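Local coordinates for putative Lipoprotein (Shewanella oneidensis, PDB 3U24) that is of unknown function but binds zinc and calcium ions and belongs to a family probably related to the zinc metallopeptidases, at residues Lys203-Phe206 and Lys207-Asp211. Sequence-based numbering, arbitrary orientation.
Sequences KALF and KTRFD
Leu205 meets Arg209 through CD2, which lies over one face of the guanidinium, 4.0 Å from CZ and offset toward the rim. Arginine suits this place because its flat face accepts a methyl group while its in-plane N-H groups remain usable: NH1 donates a hydrogen bond to Leu146 O, and NH2 has a weak, long ion pair with Glu150. With CG anti to the carbonyl carbon (chi1 -76°), the arginine leans back toward the preceding turn and crosses Leu205 at a slant. Shortened to an alanine, this position would probably leave the Leu205 methyls uncovered and Leu146 O without this donor. On the buried side, Phe206 CE1 touches Phe210 CD2 at 4.1 Å; CG anti to the backbone N in both (chi1 -165° and 177°) sends the rings off one side of the helix, where their bulk suits an apolar interface. Lys207 NZ forms a salt bridge with Asp211 OD1 (2.9 Å, the oxygen's syn lone pair), opposite charges suiting exposed positions. Backbone i to i+4 bonds, such as Arg209 N to Leu205 O (2.8 Å), set this spacing. Near the start of helix 200-234, Phe206 packs on helix 138-148 and Val193 of helix 187-195, while Phe210 reaches Leu190.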
ATOM      1  N   LYS A 203      10.821 -28.275  25.603  1.00 25.44           N
ATOM      2  CA  LYS A 203       9.675 -28.832  24.887  1.00 25.47           C
ATOM      3  C   LYS A 203       8.435 -28.842  25.782  1.00 25.58           C
ATOM      4  O   LYS A 203       7.347 -28.465  25.333  1.00 24.99           O
ATOM      5  CB  LYS A 203       9.997 -30.231  24.346  1.00 25.77           C
ATOM      6  CG  LYS A 203      10.973 -30.143  23.177  1.00 25.86           C
ATOM      7  CD  LYS A 203      11.371 -31.502  22.602  1.00 26.35           C
ATOM      8  CE  LYS A 203      12.578 -31.355  21.681  1.00 26.31           C
ATOM      9  NZ  LYS A 203      13.024 -32.639  21.047  1.00 26.76           N
ATOM     10  N   ALA A 204       8.609 -29.251  27.050  1.00 25.68           N
ATOM     11  CA  ALA A 204       7.484 -29.382  27.969  1.00 25.97           C
ATOM     12  C   ALA A 204       6.965 -27.993  28.317  1.00 25.54           C
ATOM     13  O   ALA A 204       5.781 -27.783  28.389  1.00 25.40           O
ATOM     14  CB  ALA A 204       7.889 -30.169  29.239  1.00 25.90           C
ATOM     15  N   LEU A 205       7.863 -27.024  28.511  1.00 25.92           N
ATOM     16  CA  LEU A 205       7.453 -25.657  28.772  1.00 25.71           C
ATOM     17  C   LEU A 205       6.653 -25.103  27.577  1.00 25.62           C
ATOM     18  O   LEU A 205       5.648 -24.353  27.737  1.00 25.01           O
ATOM     19  CB  LEU A 205       8.664 -24.796  28.994  1.00 25.90           C
ATOM     20  CG  LEU A 205       8.394 -23.313  29.327  1.00 26.09           C
ATOM     21  CD1 LEU A 205       7.461 -23.168  30.544  1.00 25.78           C
ATOM     22  CD2 LEU A 205       9.717 -22.528  29.478  1.00 25.59           C
ATOM     23  N   PHE A 206       7.114 -25.455  26.382  1.00 25.30           N
ATOM     24  CA  PHE A 206       6.471 -24.998  25.165  1.00 25.87           C
ATOM     25  C   PHE A 206       5.027 -25.489  25.155  1.00 26.80           C
ATOM     26  O   PHE A 206       4.113 -24.740  24.845  1.00 26.31           O
ATOM     27  CB  PHE A 206       7.217 -25.499  23.922  1.00 25.89           C
ATOM     28  CG  PHE A 206       6.827 -24.775  22.664  1.00 25.64           C
ATOM     29  CD1 PHE A 206       5.604 -25.002  22.069  1.00 25.19           C
ATOM     30  CD2 PHE A 206       7.678 -23.850  22.093  1.00 25.26           C
ATOM     31  CE1 PHE A 206       5.222 -24.314  20.926  1.00 24.82           C
ATOM     32  CE2 PHE A 206       7.283 -23.147  20.955  1.00 25.38           C
ATOM     33  CZ  PHE A 206       6.057 -23.403  20.362  1.00 24.57           C
ATOM     34  N   LYS A 207       4.830 -26.751  25.506  1.00 28.78           N
ATOM     35  CA  LYS A 207       3.494 -27.339  25.469  1.00 31.92           C
ATOM     36  C   LYS A 207       2.560 -26.656  26.504  1.00 31.03           C
ATOM     37  O   LYS A 207       1.422 -26.272  26.196  1.00 28.76           O
ATOM     38  CB  LYS A 207       3.570 -28.857  25.702  1.00 34.42           C
ATOM     39  CG  LYS A 207       2.251 -29.599  25.568  1.00 37.89           C
ATOM     40  CD  LYS A 207       1.486 -29.302  24.238  1.00 39.98           C
ATOM     41  CE  LYS A 207       0.158 -30.082  24.077  1.00 41.75           C
ATOM     42  NZ  LYS A 207      -0.768 -29.451  23.064  1.00 42.20           N
ATOM     43  N   THR A 208       3.072 -26.517  27.723  1.00 30.56           N
ATOM     44  CA  THR A 208       2.360 -25.816  28.773  1.00 29.89           C
ATOM     45  C   THR A 208       1.978 -24.409  28.253  1.00 28.98           C
ATOM     46  O   THR A 208       0.815 -24.026  28.286  1.00 29.86           O
ATOM     47  CB  THR A 208       3.233 -25.740  30.054  1.00 30.30           C
ATOM     48  OG1 THR A 208       3.551 -27.080  30.507  1.00 31.82           O
ATOM     49  CG2 THR A 208       2.534 -24.917  31.187  1.00 29.43           C
ATOM     50  N   ARG A 209       2.933 -23.639  27.748  1.00 28.04           N
ATOM     51  CA  ARG A 209       2.588 -22.288  27.299  1.00 27.53           C
ATOM     52  C   ARG A 209       1.634 -22.285  26.121  1.00 26.49           C
ATOM     53  O   ARG A 209       0.803 -21.391  26.027  1.00 25.91           O
ATOM     54  CB  ARG A 209       3.824 -21.487  26.954  1.00 27.10           C
ATOM     55  CG  ARG A 209       4.542 -21.015  28.174  1.00 27.71           C
ATOM     56  CD  ARG A 209       5.574 -19.952  27.836  1.00 27.68           C
ATOM     57  NE  ARG A 209       6.276 -19.638  29.053  1.00 28.00           N
ATOM     58  CZ  ARG A 209       7.532 -19.237  29.128  1.00 29.29           C
ATOM     59  NH1 ARG A 209       8.283 -19.053  28.029  1.00 29.32           N
ATOM     60  NH2 ARG A 209       8.059 -19.011  30.335  1.00 29.56           N
ATOM     61  N   PHE A 210       1.728 -23.292  25.260  1.00 27.02           N
ATOM     62  CA  PHE A 210       0.905 -23.351  24.036  1.00 27.76           C
ATOM     63  C   PHE A 210      -0.550 -23.636  24.397  1.00 29.21           C
ATOM     64  O   PHE A 210      -1.478 -23.121  23.759  1.00 28.84           O
ATOM     65  CB  PHE A 210       1.458 -24.412  23.119  1.00 27.97           C
ATOM     66  CG  PHE A 210       0.674 -24.644  21.850  1.00 28.28           C
ATOM     67  CD1 PHE A 210      -0.434 -25.443  21.838  1.00 28.63           C
ATOM     68  CD2 PHE A 210       1.134 -24.146  20.632  1.00 28.39           C
ATOM     69  CE1 PHE A 210      -1.130 -25.687  20.651  1.00 29.12           C
ATOM     70  CE2 PHE A 210       0.455 -24.404  19.445  1.00 28.24           C
ATOM     71  CZ  PHE A 210      -0.689 -25.173  19.461  1.00 28.49           C
ATOM     72  N   ASP A 211      -0.754 -24.476  25.404  1.00 30.39           N
ATOM     73  CA  ASP A 211      -2.096 -24.784  25.842  1.00 31.01           C
ATOM     74  C   ASP A 211      -2.669 -23.538  26.528  1.00 29.64           C
ATOM     75  O   ASP A 211      -3.810 -23.153  26.295  1.00 28.23           O
ATOM     76  CB  ASP A 211      -2.097 -25.932  26.847  1.00 33.46           C
ATOM     77  CG  ASP A 211      -1.699 -27.272  26.244  1.00 35.86           C
ATOM     78  OD1 ASP A 211      -1.767 -27.482  24.999  1.00 35.33           O
ATOM     79  OD2 ASP A 211      -1.316 -28.135  27.076  1.00 38.92           O
TER